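Local coordinates for Glp_546_48378_50642 (Giardia intestinalis, PDB 2QVW), which cleaves double-stranded RNA into small interfering RNAs of 21 to 23 base pairs, which direct the destruction of homologous RNAs in RNA interference, at residues V471-E476 with L492-R496; R352-P358 with W540-F546; L73-L77 with L264-P268. All blocks are in the same frame, centred on the assembly; numbering follows the deposited sequence.

Following the chain from the N terminus, contact 3 comes first. It brings the end of helix 60-77 against the turn before helix 267-284 and closes a loop of 186 residues with more strand than helix. Contact 2 opens later, at 352-358 on a helix of the first RNase III domain. Before it closes at 540-546, contact 1 forms within the same loop, joining helices 464-473 and 486-497 across 15 residues. Contacts 1 and 2 have centres about 17 Å apart and touch where R494 packs against L356. Helix 528-542 lends its end to contact 2 and packs through M532 and L539 on contact 1. Contact 3 lies on the opposite side of the chain's centre, about 61 Å from contact 2 between centres.

Contact 1: residues V471-E476 with L492-R496; sequences VDYACE and LERLR
C475 and L492 bring the backbones closest, with 6.3 Å between their CA atoms, where the C-terminal end of helix 464-473 and the turn after it meet helix 486-497. The two helices are consecutive in the chain. The apolar part is made by V471, L495 and L492. V471 CG1 lies 3.8 Å from L495 CB and also meets CD1 of that leucine. The V471 side chain is turned with CG1 anti to the backbone N (chi1 180°), which directs this methyl to L495. L492 sends CD1 to the carbonyl of A474. M532 of helix 528-542 packs on A474, L492 and L495.

The polar part is R496. Its chain, extended from CG to NE, carries the guanidinium to D472 and C475. NH2 donates to D472 OD2 at 3.1 Å, and the N-H...O angle of 166° is nearly straight. D472 OD2 lies in the guanidinium plane, but the arginine approaches from above the carboxylate plane, and the two planes are 58° apart. C475 SG sits obliquely beside the guanidinium, 3.3 Å from R496 NH2. E476 OE1 is 4.5 Å from R496 NH2, too far for a salt bridge. Its negative charge would nonetheless probably help to stabilise the positive charge of R496. The contact therefore pairs a buried apolar side with one single-atom salt bridge near the surface, where R496 is exposed and D472 partly so.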
ATOM      1  N   VAL A 471     -15.481 -23.854  30.500  1.00 43.06           N
ATOM      2  CA  VAL A 471     -15.740 -22.427  30.630  1.00 42.83           C
ATOM      3  C   VAL A 471     -15.657 -21.963  32.061  1.00 42.85           C
ATOM      4  O   VAL A 471     -15.206 -20.857  32.327  1.00 42.84           O
ATOM      5  CB  VAL A 471     -17.135 -22.053  30.130  1.00 42.63           C
ATOM      6  CG1 VAL A 471     -17.352 -20.564  30.287  1.00 42.28           C
ATOM      7  CG2 VAL A 471     -17.297 -22.454  28.691  1.00 42.66           C
ATOM      8  N   ASP A 472     -16.122 -22.804  32.978  1.00 42.96           N
ATOM      9  CA  ASP A 472     -16.114 -22.472  34.391  1.00 43.28           C
ATOM     10  C   ASP A 472     -14.701 -22.453  34.945  1.00 42.97           C
ATOM     11  O   ASP A 472     -14.338 -21.552  35.697  1.00 42.94           O
ATOM     12  CB  ASP A 472     -16.978 -23.460  35.183  1.00 43.68           C
ATOM     13  CG  ASP A 472     -18.469 -23.287  34.909  1.00 45.70           C
ATOM     14  OD1 ASP A 472     -18.951 -23.782  33.867  1.00 48.29           O
ATOM     15  OD2 ASP A 472     -19.158 -22.643  35.735  1.00 47.50           O
ATOM     16  N   TYR A 473     -13.899 -23.445  34.573  1.00 42.70           N
ATOM     17  CA  TYR A 473     -12.519 -23.503  35.047  1.00 42.46           C
ATOM     18  C   TYR A 473     -11.757 -22.396  34.365  1.00 42.85           C
ATOM     19  O   TYR A 473     -10.707 -21.982  34.837  1.00 42.98           O
ATOM     20  CB  TYR A 473     -11.867 -24.832  34.703  1.00 42.05           C
ATOM     21  CG  TYR A 473     -10.415 -24.911  35.096  1.00 40.93           C
ATOM     22  CD1 TYR A 473     -10.037 -25.306  36.372  1.00 40.58           C
ATOM     23  CD2 TYR A 473      -9.413 -24.591  34.186  1.00 40.41           C
ATOM     24  CE1 TYR A 473      -8.698 -25.385  36.729  1.00 40.36           C
ATOM     25  CE2 TYR A 473      -8.076 -24.665  34.534  1.00 40.84           C
ATOM     26  CZ  TYR A 473      -7.728 -25.064  35.803  1.00 40.63           C
ATOM     27  OH  TYR A 473      -6.408 -25.144  36.147  1.00 40.15           O
ATOM     28  N   ALA A 474     -12.281 -21.943  33.231  1.00 43.39           N
ATOM     29  CA  ALA A 474     -11.678 -20.843  32.492  1.00 43.66           C
ATOM     30  C   ALA A 474     -12.371 -19.607  33.044  1.00 43.99           C
ATOM     31  O   ALA A 474     -11.968 -18.473  32.787  1.00 43.87           O
ATOM     32  CB  ALA A 474     -11.957 -20.982  31.003  1.00 43.62           C
ATOM     33  N   CYS A 475     -13.423 -19.852  33.818  1.00 44.76           N
ATOM     34  CA  CYS A 475     -14.195 -18.783  34.420  1.00 45.38           C
ATOM     35  C   CYS A 475     -13.644 -18.491  35.790  1.00 45.36           C
ATOM     36  O   CYS A 475     -13.715 -17.363  36.262  1.00 45.34           O
ATOM     37  CB  CYS A 475     -15.663 -19.182  34.545  1.00 45.51           C
ATOM     38  SG  CYS A 475     -16.780 -17.779  34.576  1.00 47.70           S
ATOM     39  N   GLU A 476     -13.081 -19.509  36.427  1.00 45.53           N
ATOM     40  CA  GLU A 476     -12.538 -19.329  37.761  1.00 45.62           C
ATOM     41  C   GLU A 476     -11.013 -19.371  37.774  1.00 44.87           C
ATOM     42  O   GLU A 476     -10.400 -19.562  38.819  1.00 44.99           O
ATOM     43  CB  GLU A 476     -13.120 -20.386  38.718  1.00 46.09           C
ATOM     44  CG  GLU A 476     -14.639 -20.711  38.524  1.00 48.49           C
ATOM     45  CD  GLU A 476     -15.601 -19.548  38.823  1.00 51.02           C
ATOM     46  OE1 GLU A 476     -15.479 -18.475  38.195  1.00 51.79           O
ATOM     47  OE2 GLU A 476     -16.499 -19.718  39.675  1.00 52.03           O
ATOM     48  N   LEU A 492     -15.990 -14.104  28.846  1.00 30.15           N
ATOM     49  CA  LEU A 492     -16.354 -15.311  29.586  1.00 30.61           C
ATOM     50  C   LEU A 492     -17.761 -15.219  30.136  1.00 31.10           C
ATOM     51  O   LEU A 492     -18.488 -16.204  30.152  1.00 31.46           O
ATOM     52  CB  LEU A 492     -15.372 -15.552  30.726  1.00 30.34           C
ATOM     53  CG  LEU A 492     -13.905 -15.720  30.317  1.00 30.17           C
ATOM     54  CD1 LEU A 492     -13.067 -15.966  31.564  1.00 30.20           C
ATOM     55  CD2 LEU A 492     -13.760 -16.869  29.327  1.00 28.96           C
ATOM     56  N   GLU A 493     -18.147 -14.031  30.577  1.00 31.38           N
ATOM     57  CA  GLU A 493     -19.488 -13.849  31.107  1.00 31.86           C
ATOM     58  C   GLU A 493     -20.502 -14.209  30.026  1.00 31.40           C
ATOM     59  O   GLU A 493     -21.463 -14.929  30.281  1.00 31.49           O
ATOM     60  CB  GLU A 493     -19.703 -12.404  31.550  1.00 32.29           C
ATOM     61  CG  GLU A 493     -20.795 -12.252  32.609  1.00 35.91           C
ATOM     62  CD  GLU A 493     -22.103 -12.980  32.249  1.00 39.38           C
ATOM     63  OE1 GLU A 493     -22.710 -12.647  31.205  1.00 41.05           O
ATOM     64  OE2 GLU A 493     -22.520 -13.886  33.014  1.00 39.05           O
ATOM     65  N   ARG A 494     -20.293 -13.709  28.816  1.00 31.08           N
ATOM     66  CA  ARG A 494     -21.210 -14.009  27.726  1.00 30.90           C
ATOM     67  C   ARG A 494     -21.398 -15.513  27.577  1.00 31.37           C
ATOM     68  O   ARG A 494     -22.521 -16.002  27.499  1.00 31.36           O
ATOM     69  CB  ARG A 494     -20.683 -13.434  26.414  1.00 30.41           C
ATOM     70  CG  ARG A 494     -21.605 -13.702  25.229  1.00 28.92           C
ATOM     71  CD  ARG A 494     -22.935 -12.993  25.400  1.00 28.32           C
ATOM     72  NE  ARG A 494     -24.064 -13.756  24.873  1.00 27.25           N
ATOM     73  CZ  ARG A 494     -24.212 -14.120  23.602  1.00 27.04           C
ATOM     74  NH1 ARG A 494     -23.298 -13.793  22.700  1.00 27.15           N
ATOM     75  NH2 ARG A 494     -25.285 -14.808  23.226  1.00 27.51           N
ATOM     76  N   LEU A 495     -20.289 -16.242  27.541  1.00 31.95           N
ATOM     77  CA  LEU A 495     -20.338 -17.691  27.401  1.00 32.65           C
ATOM     78  C   LEU A 495     -21.318 -18.312  28.373  1.00 33.51           C
ATOM     79  O   LEU A 495     -21.970 -19.293  28.051  1.00 33.82           O
ATOM     80  CB  LEU A 495     -18.954 -18.303  27.624  1.00 32.27           C
ATOM     81  CG  LEU A 495     -17.884 -18.041  26.557  1.00 31.74           C
ATOM     82  CD1 LEU A 495     -16.622 -18.812  26.912  1.00 31.51           C
ATOM     83  CD2 LEU A 495     -18.394 -18.466  25.197  1.00 31.38           C
ATOM     84  N   ARG A 496     -21.413 -17.752  29.569  1.00 34.59           N
ATOM     85  CA  ARG A 496     -22.339 -18.273  30.562  1.00 35.84           C
ATOM     86  C   ARG A 496     -23.746 -18.225  30.009  1.00 36.24           C
ATOM     87  O   ARG A 496     -24.545 -19.120  30.256  1.00 36.43           O
ATOM     88  CB  ARG A 496     -22.293 -17.447  31.851  1.00 36.09           C
ATOM     89  CG  ARG A 496     -21.021 -17.605  32.644  1.00 37.32           C
ATOM     90  CD  ARG A 496     -21.211 -17.115  34.066  1.00 40.60           C
ATOM     91  NE  ARG A 496     -20.243 -17.752  34.957  1.00 43.54           N
ATOM     92  CZ  ARG A 496     -20.068 -19.070  35.044  1.00 44.35           C
ATOM     93  NH1 ARG A 496     -20.794 -19.893  34.296  1.00 43.85           N
ATOM     94  NH2 ARG A 496     -19.163 -19.570  35.874  1.00 44.95           N
TER

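Contact 2: residues R352-P358 with W540-F546; sequences RLLCLFP and WLGSPGF
R352 and W540 meet where the end of helix 330-356, in the first RNase III domain, packs on the bend from helix 528-542 into strand 545-547.

Hydrogen bonds come from R352. Its chain folds back at chi2 (-65°) and chi3, which brings the guanidinium to the backbone at the end of helix 528-542. NH1 donates to W540 O at 2.8 Å and to S543 O at 3.2 Å. The bond to S543 O lies in the carbonyl plane, on a lone pair, whereas the one to W540 O is tilted from its carbonyl plane. A weak bond from R352 NH2 also reaches S543 O. One arginine thus ties two carbonyls across the bend. S543 OG bonds to L539 O, one turn back. P358, which belongs to a manganese site with D359, shares a backbone hydrogen bond with Y547.

There are two CH-pi contacts. R352 CB sits over the six-membered ring of W540, 3.5 Å from its centroid. L354 CD2 lies over a face of F546, 4.1 Å from the ring centroid, with the two side chains side by side and pointing the same way. L354 also meets L652 and L653 of helix 648-669, in the second RNase III domain.

Apolar packing completes the contact. L356 CD2 meets the W540 ring at its edge, near CE3. C355 SG packs on G545 CA. P358 CB lies 3.9 Å from F546 CB.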
ATOM      1  N   ARG A 352     -18.728  -5.854  15.431  1.00 19.99           N
ATOM      2  CA  ARG A 352     -18.530  -7.152  16.069  1.00 20.73           C
ATOM      3  C   ARG A 352     -18.820  -7.201  17.569  1.00 21.07           C
ATOM      4  O   ARG A 352     -19.235  -8.238  18.081  1.00 21.22           O
ATOM      5  CB  ARG A 352     -17.116  -7.651  15.782  1.00 20.75           C
ATOM      6  CG  ARG A 352     -16.924  -8.128  14.356  1.00 21.11           C
ATOM      7  CD  ARG A 352     -17.779  -9.359  14.087  1.00 22.36           C
ATOM      8  NE  ARG A 352     -19.119  -9.050  13.600  1.00 23.57           N
ATOM      9  CZ  ARG A 352     -20.169  -9.863  13.724  1.00 24.62           C
ATOM     10  NH1 ARG A 352     -20.040 -11.032  14.330  1.00 23.91           N
ATOM     11  NH2 ARG A 352     -21.349  -9.518  13.227  1.00 24.98           N
ATOM     12  N   LEU A 353     -18.609  -6.089  18.269  1.00 21.21           N
ATOM     13  CA  LEU A 353     -18.883  -6.030  19.708  1.00 21.16           C
ATOM     14  C   LEU A 353     -20.393  -5.987  19.945  1.00 21.45           C
ATOM     15  O   LEU A 353     -20.898  -6.578  20.902  1.00 21.60           O
ATOM     16  CB  LEU A 353     -18.237  -4.789  20.344  1.00 20.79           C
ATOM     17  CG  LEU A 353     -16.763  -4.806  20.757  1.00 20.50           C
ATOM     18  CD1 LEU A 353     -16.340  -3.448  21.246  1.00 19.85           C
ATOM     19  CD2 LEU A 353     -16.555  -5.808  21.850  1.00 20.95           C
ATOM     20  N   LEU A 354     -21.104  -5.269  19.078  1.00 21.72           N
ATOM     21  CA  LEU A 354     -22.553  -5.159  19.176  1.00 21.95           C
ATOM     22  C   LEU A 354     -23.144  -6.560  19.217  1.00 22.37           C
ATOM     23  O   LEU A 354     -24.003  -6.853  20.043  1.00 22.60           O
ATOM     24  CB  LEU A 354     -23.105  -4.414  17.960  1.00 21.67           C
ATOM     25  CG  LEU A 354     -23.764  -3.034  18.128  1.00 20.97           C
ATOM     26  CD1 LEU A 354     -22.850  -2.110  18.884  1.00 20.32           C
ATOM     27  CD2 LEU A 354     -24.080  -2.445  16.757  1.00 20.86           C
ATOM     28  N   CYS A 355     -22.674  -7.418  18.313  1.00 22.51           N
ATOM     29  CA  CYS A 355     -23.131  -8.794  18.225  1.00 22.77           C
ATOM     30  C   CYS A 355     -22.561  -9.683  19.319  1.00 23.11           C
ATOM     31  O   CYS A 355     -23.219 -10.621  19.769  1.00 23.36           O
ATOM     32  CB  CYS A 355     -22.766  -9.384  16.866  1.00 22.62           C
ATOM     33  SG  CYS A 355     -23.708  -8.711  15.494  1.00 22.89           S
ATOM     34  N   LEU A 356     -21.342  -9.405  19.754  1.00 23.27           N
ATOM     35  CA  LEU A 356     -20.738 -10.228  20.794  1.00 23.22           C
ATOM     36  C   LEU A 356     -21.393  -9.976  22.144  1.00 23.63           C
ATOM     37  O   LEU A 356     -21.407 -10.846  23.009  1.00 23.92           O
ATOM     38  CB  LEU A 356     -19.246  -9.945  20.889  1.00 22.65           C
ATOM     39  CG  LEU A 356     -18.484 -10.778  21.915  1.00 21.61           C
ATOM     40  CD1 LEU A 356     -18.731 -12.265  21.680  1.00 21.06           C
ATOM     41  CD2 LEU A 356     -17.006 -10.457  21.808  1.00 21.09           C
ATOM     42  N   PHE A 357     -21.924  -8.769  22.314  1.00 23.89           N
ATOM     43  CA  PHE A 357     -22.609  -8.357  23.541  1.00 24.14           C
ATOM     44  C   PHE A 357     -23.900  -7.643  23.108  1.00 24.49           C
ATOM     45  O   PHE A 357     -24.045  -6.424  23.285  1.00 24.84           O
ATOM     46  CB  PHE A 357     -21.728  -7.395  24.339  1.00 23.95           C
ATOM     47  CG  PHE A 357     -20.391  -7.961  24.716  1.00 23.90           C
ATOM     48  CD1 PHE A 357     -20.288  -8.924  25.712  1.00 24.39           C
ATOM     49  CD2 PHE A 357     -19.233  -7.508  24.098  1.00 23.63           C
ATOM     50  CE1 PHE A 357     -19.047  -9.424  26.087  1.00 24.33           C
ATOM     51  CE2 PHE A 357     -17.993  -8.004  24.468  1.00 24.23           C
ATOM     52  CZ  PHE A 357     -17.900  -8.959  25.460  1.00 24.48           C
ATOM     53  N   PRO A 358     -24.853  -8.406  22.534  1.00 24.37           N
ATOM     54  CA  PRO A 358     -26.140  -7.902  22.051  1.00 24.61           C
ATOM     55  C   PRO A 358     -26.991  -7.227  23.109  1.00 25.01           C
ATOM     56  O   PRO A 358     -27.927  -6.487  22.792  1.00 25.15           O
ATOM     57  CB  PRO A 358     -26.796  -9.154  21.493  1.00 24.44           C
ATOM     58  CG  PRO A 358     -26.307 -10.194  22.422  1.00 24.19           C
ATOM     59  CD  PRO A 358     -24.840  -9.878  22.493  1.00 23.96           C
ATOM     60  N   TRP A 540     -16.715 -14.017  17.901  1.00 21.35           N
ATOM     61  CA  TRP A 540     -16.391 -12.662  17.477  1.00 21.67           C
ATOM     62  C   TRP A 540     -17.039 -12.418  16.131  1.00 22.24           C
ATOM     63  O   TRP A 540     -17.923 -11.566  16.012  1.00 22.43           O
ATOM     64  CB  TRP A 540     -14.869 -12.489  17.397  1.00 21.35           C
ATOM     65  CG  TRP A 540     -14.398 -11.175  16.825  1.00 20.97           C
ATOM     66  CD1 TRP A 540     -13.866 -10.973  15.582  1.00 20.48           C
ATOM     67  CD2 TRP A 540     -14.425  -9.882  17.462  1.00 21.16           C
ATOM     68  NE1 TRP A 540     -13.560  -9.642  15.400  1.00 20.36           N
ATOM     69  CE2 TRP A 540     -13.892  -8.949  16.535  1.00 20.77           C
ATOM     70  CE3 TRP A 540     -14.844  -9.421  18.722  1.00 21.00           C
ATOM     71  CZ2 TRP A 540     -13.766  -7.580  16.829  1.00 20.62           C
ATOM     72  CZ3 TRP A 540     -14.717  -8.055  19.015  1.00 20.08           C
ATOM     73  CH2 TRP A 540     -14.182  -7.155  18.069  1.00 20.67           C
ATOM     74  N   LEU A 541     -16.630 -13.189  15.129  1.00 22.82           N
ATOM     75  CA  LEU A 541     -17.185 -13.027  13.791  1.00 23.67           C
ATOM     76  C   LEU A 541     -18.405 -13.881  13.519  1.00 24.28           C
ATOM     77  O   LEU A 541     -18.895 -13.930  12.396  1.00 24.73           O
ATOM     78  CB  LEU A 541     -16.131 -13.337  12.730  1.00 23.68           C
ATOM     79  CG  LEU A 541     -14.685 -13.653  13.124  1.00 23.82           C
ATOM     80  CD1 LEU A 541     -14.562 -15.100  13.561  1.00 24.32           C
ATOM     81  CD2 LEU A 541     -13.796 -13.410  11.920  1.00 24.20           C
ATOM     82  N   GLY A 542     -18.911 -14.538  14.550  1.00 24.51           N
ATOM     83  CA  GLY A 542     -20.067 -15.397  14.361  1.00 24.92           C
ATOM     84  C   GLY A 542     -21.416 -14.846  14.786  1.00 25.48           C
ATOM     85  O   GLY A 542     -22.395 -15.002  14.053  1.00 25.77           O
ATOM     86  N   SER A 543     -21.474 -14.210  15.953  1.00 25.94           N
ATOM     87  CA  SER A 543     -22.729 -13.678  16.457  1.00 26.51           C
ATOM     88  C   SER A 543     -23.567 -12.949  15.399  1.00 27.02           C
ATOM     89  O   SER A 543     -23.083 -12.065  14.671  1.00 27.30           O
ATOM     90  CB  SER A 543     -22.462 -12.780  17.665  1.00 26.62           C
ATOM     91  OG  SER A 543     -21.915 -13.560  18.725  1.00 26.63           O
ATOM     92  N   PRO A 544     -24.848 -13.334  15.295  1.00 27.46           N
ATOM     93  CA  PRO A 544     -25.881 -12.832  14.379  1.00 27.90           C
ATOM     94  C   PRO A 544     -26.358 -11.387  14.519  1.00 28.20           C
ATOM     95  O   PRO A 544     -26.411 -10.667  13.521  1.00 28.36           O
ATOM     96  CB  PRO A 544     -27.023 -13.835  14.569  1.00 27.78           C
ATOM     97  CG  PRO A 544     -26.889 -14.188  16.014  1.00 27.92           C
ATOM     98  CD  PRO A 544     -25.402 -14.388  16.163  1.00 27.52           C
ATOM     99  N   GLY A 545     -26.717 -10.972  15.732  1.00 28.59           N
ATOM    100  CA  GLY A 545     -27.198  -9.615  15.915  1.00 29.02           C
ATOM    101  C   GLY A 545     -27.260  -9.111  17.345  1.00 29.63           C
ATOM    102  O   GLY A 545     -26.670  -9.703  18.245  1.00 29.43           O
ATOM    103  N   PHE A 546     -27.989  -8.023  17.563  1.00 30.40           N
ATOM    104  CA  PHE A 546     -28.088  -7.438  18.892  1.00 31.30           C
ATOM    105  C   PHE A 546     -29.512  -7.063  19.254  1.00 32.67           C
ATOM    106  O   PHE A 546     -30.408  -7.091  18.404  1.00 32.75           O
ATOM    107  CB  PHE A 546     -27.201  -6.200  18.959  1.00 30.84           C
ATOM    108  CG  PHE A 546     -27.442  -5.226  17.834  1.00 29.82           C
ATOM    109  CD1 PHE A 546     -28.404  -4.227  17.956  1.00 29.51           C
ATOM    110  CD2 PHE A 546     -26.746  -5.342  16.627  1.00 29.00           C
ATOM    111  CE1 PHE A 546     -28.673  -3.358  16.895  1.00 29.24           C
ATOM    112  CE2 PHE A 546     -27.008  -4.477  15.558  1.00 28.64           C
ATOM    113  CZ  PHE A 546     -27.972  -3.488  15.694  1.00 28.86           C
TER

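Contact 3: residues L73-L77 with L264-P268; sequences LFQLL and LQFLP
L264 is the centre of this contact, set among three leucines of helix 60-77. The tightly packed part is made by leucine side chains. L264 CD1 meets L73 CD2 at 3.5 Å and L77 CG at 4.0 Å. L264 CD2 lies 3.8 Å from L76 CB and also reaches L76 CD1. CD1 of L264 thus serves L73 and L77, and CD2 serves L76. L76 and L264 cross at about a right angle. L77 keeps CG beside its backbone N (chi1 -81°). The one backbone atom met here is the carbonyl O of L264, to which L77 CD2 extends.

The looser side is formed by Q265 and P268. Q265 is partly exposed. Its chain bends at chi2 and slides past L77 in the opposite direction, bringing OE1 to 3.5 Å from L77 CD2. No hydrogen bond joins the two segments. P268 CG comes within 4.2 Å of L77 CD2, a light touch.

Residues 264-267 form a type I beta turn that leads into helix 267-284. W85 of helix 85-90 packs on L73, L77 and L267, and W21 of strand 18-25 on L73 and L264, so the contact borders both helix 85-90 and strand 18-25.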
ATOM      1  N   LEU A  73      25.601  -0.385 -24.262  1.00 23.47           N
ATOM      2  CA  LEU A  73      25.321   0.352 -23.028  1.00 23.45           C
ATOM      3  C   LEU A  73      26.392   0.137 -21.971  1.00 23.75           C
ATOM      4  O   LEU A  73      26.960   1.090 -21.449  1.00 24.15           O
ATOM      5  CB  LEU A  73      23.969  -0.070 -22.455  1.00 23.17           C
ATOM      6  CG  LEU A  73      22.739   0.071 -23.360  1.00 22.64           C
ATOM      7  CD1 LEU A  73      21.568  -0.682 -22.736  1.00 22.30           C
ATOM      8  CD2 LEU A  73      22.401   1.541 -23.575  1.00 21.59           C
ATOM      9  N   PHE A  74      26.657  -1.123 -21.651  1.00 24.06           N
ATOM     10  CA  PHE A  74      27.661  -1.460 -20.655  1.00 24.62           C
ATOM     11  C   PHE A  74      29.012  -0.825 -20.967  1.00 25.19           C
ATOM     12  O   PHE A  74      29.811  -0.549 -20.062  1.00 25.20           O
ATOM     13  CB  PHE A  74      27.797  -2.979 -20.563  1.00 24.49           C
ATOM     14  CG  PHE A  74      26.628  -3.641 -19.904  1.00 24.70           C
ATOM     15  CD1 PHE A  74      26.015  -4.744 -20.486  1.00 24.40           C
ATOM     16  CD2 PHE A  74      26.139  -3.157 -18.689  1.00 25.45           C
ATOM     17  CE1 PHE A  74      24.932  -5.360 -19.869  1.00 24.96           C
ATOM     18  CE2 PHE A  74      25.055  -3.766 -18.062  1.00 25.98           C
ATOM     19  CZ  PHE A  74      24.449  -4.873 -18.657  1.00 25.79           C
ATOM     20  N   GLN A  75      29.265  -0.589 -22.248  1.00 26.05           N
ATOM     21  CA  GLN A  75      30.518   0.017 -22.649  1.00 27.21           C
ATOM     22  C   GLN A  75      30.467   1.521 -22.480  1.00 27.55           C
ATOM     23  O   GLN A  75      31.449   2.140 -22.096  1.00 27.73           O
ATOM     24  CB  GLN A  75      30.831  -0.334 -24.088  1.00 27.39           C
ATOM     25  CG  GLN A  75      32.232   0.020 -24.477  1.00 28.93           C
ATOM     26  CD  GLN A  75      32.712  -0.796 -25.648  1.00 30.45           C
ATOM     27  OE1 GLN A  75      32.123  -0.766 -26.727  1.00 30.77           O
ATOM     28  NE2 GLN A  75      33.785  -1.542 -25.442  1.00 30.86           N
ATOM     29  N   LEU A  76      29.320   2.115 -22.764  1.00 28.00           N
ATOM     30  CA  LEU A  76      29.164   3.549 -22.597  1.00 28.43           C
ATOM     31  C   LEU A  76      29.175   3.904 -21.105  1.00 29.05           C
ATOM     32  O   LEU A  76      29.444   5.044 -20.732  1.00 29.34           O
ATOM     33  CB  LEU A  76      27.849   4.016 -23.227  1.00 28.12           C
ATOM     34  CG  LEU A  76      27.695   3.771 -24.730  1.00 28.04           C
ATOM     35  CD1 LEU A  76      26.357   4.283 -25.179  1.00 28.34           C
ATOM     36  CD2 LEU A  76      28.802   4.471 -25.494  1.00 28.16           C
ATOM     37  N   LEU A  77      28.875   2.924 -20.259  1.00 29.58           N
ATOM     38  CA  LEU A  77      28.849   3.130 -18.818  1.00 29.96           C
ATOM     39  C   LEU A  77      30.247   3.044 -18.224  1.00 30.60           C
ATOM     40  O   LEU A  77      30.497   3.556 -17.130  1.00 30.91           O
ATOM     41  CB  LEU A  77      27.931   2.103 -18.141  1.00 29.62           C
ATOM     42  CG  LEU A  77      26.418   2.385 -18.147  1.00 29.41           C
ATOM     43  CD1 LEU A  77      25.674   1.137 -17.746  1.00 30.00           C
ATOM     44  CD2 LEU A  77      26.083   3.535 -17.194  1.00 29.31           C
ATOM     45  N   LEU A 264      21.230   7.289 -19.377  1.00 28.67           N
ATOM     46  CA  LEU A 264      21.700   5.914 -19.276  1.00 28.23           C
ATOM     47  C   LEU A 264      22.592   5.707 -18.070  1.00 28.18           C
ATOM     48  O   LEU A 264      22.882   4.583 -17.689  1.00 28.44           O
ATOM     49  CB  LEU A 264      22.447   5.546 -20.567  1.00 27.94           C
ATOM     50  CG  LEU A 264      23.718   4.703 -20.515  1.00 27.57           C
ATOM     51  CD1 LEU A 264      23.374   3.241 -20.656  1.00 26.83           C
ATOM     52  CD2 LEU A 264      24.644   5.142 -21.637  1.00 27.82           C
ATOM     53  N   GLN A 265      23.040   6.794 -17.471  1.00 27.96           N
ATOM     54  CA  GLN A 265      23.883   6.669 -16.298  1.00 27.93           C
ATOM     55  C   GLN A 265      23.001   6.334 -15.086  1.00 27.91           C
ATOM     56  O   GLN A 265      23.484   6.063 -13.996  1.00 28.44           O
ATOM     57  CB  GLN A 265      24.632   7.977 -16.063  1.00 28.03           C
ATOM     58  CG  GLN A 265      25.453   8.458 -17.248  1.00 29.13           C
ATOM     59  CD  GLN A 265      26.431   7.420 -17.729  1.00 31.73           C
ATOM     60  OE1 GLN A 265      27.199   6.855 -16.946  1.00 33.16           O
ATOM     61  NE2 GLN A 265      26.419   7.163 -19.027  1.00 31.66           N
ATOM     62  N   PHE A 266      21.692   6.346 -15.294  1.00 27.39           N
ATOM     63  CA  PHE A 266      20.759   6.047 -14.225  1.00 26.66           C
ATOM     64  C   PHE A 266      20.076   4.712 -14.432  1.00 26.48           C
ATOM     65  O   PHE A 266      18.949   4.525 -13.997  1.00 26.81           O
ATOM     66  CB  PHE A 266      19.687   7.128 -14.125  1.00 26.45           C
ATOM     67  CG  PHE A 266      20.210   8.469 -13.709  1.00 25.54           C
ATOM     68  CD1 PHE A 266      20.504   9.446 -14.659  1.00 24.86           C
ATOM     69  CD2 PHE A 266      20.402   8.762 -12.365  1.00 24.94           C
ATOM     70  CE1 PHE A 266      20.984  10.700 -14.278  1.00 24.73           C
ATOM     71  CE2 PHE A 266      20.880  10.006 -11.973  1.00 25.05           C
ATOM     72  CZ  PHE A 266      21.172  10.980 -12.933  1.00 25.02           C
ATOM     73  N   LEU A 267      20.743   3.791 -15.116  1.00 26.06           N
ATOM     74  CA  LEU A 267      20.162   2.478 -15.331  1.00 25.77           C
ATOM     75  C   LEU A 267      20.695   1.499 -14.297  1.00 25.50           C
ATOM     76  O   LEU A 267      19.978   0.590 -13.863  1.00 25.67           O
ATOM     77  CB  LEU A 267      20.450   1.966 -16.741  1.00 25.79           C
ATOM     78  CG  LEU A 267      19.653   2.637 -17.852  1.00 26.06           C
ATOM     79  CD1 LEU A 267      19.876   1.874 -19.137  1.00 25.99           C
ATOM     80  CD2 LEU A 267      18.176   2.663 -17.502  1.00 26.37           C
ATOM     81  N   PRO A 268      21.968   1.656 -13.890  1.00 25.21           N
ATOM     82  CA  PRO A 268      22.451   0.710 -12.890  1.00 25.11           C
ATOM     83  C   PRO A 268      21.471   0.789 -11.712  1.00 25.03           C
ATOM     84  O   PRO A 268      21.092  -0.231 -11.121  1.00 25.05           O
ATOM     85  CB  PRO A 268      23.825   1.268 -12.543  1.00 25.37           C
ATOM     86  CG  PRO A 268      24.256   1.913 -13.818  1.00 25.29           C
ATOM     87  CD  PRO A 268      23.017   2.628 -14.242  1.00 25.13           C
TER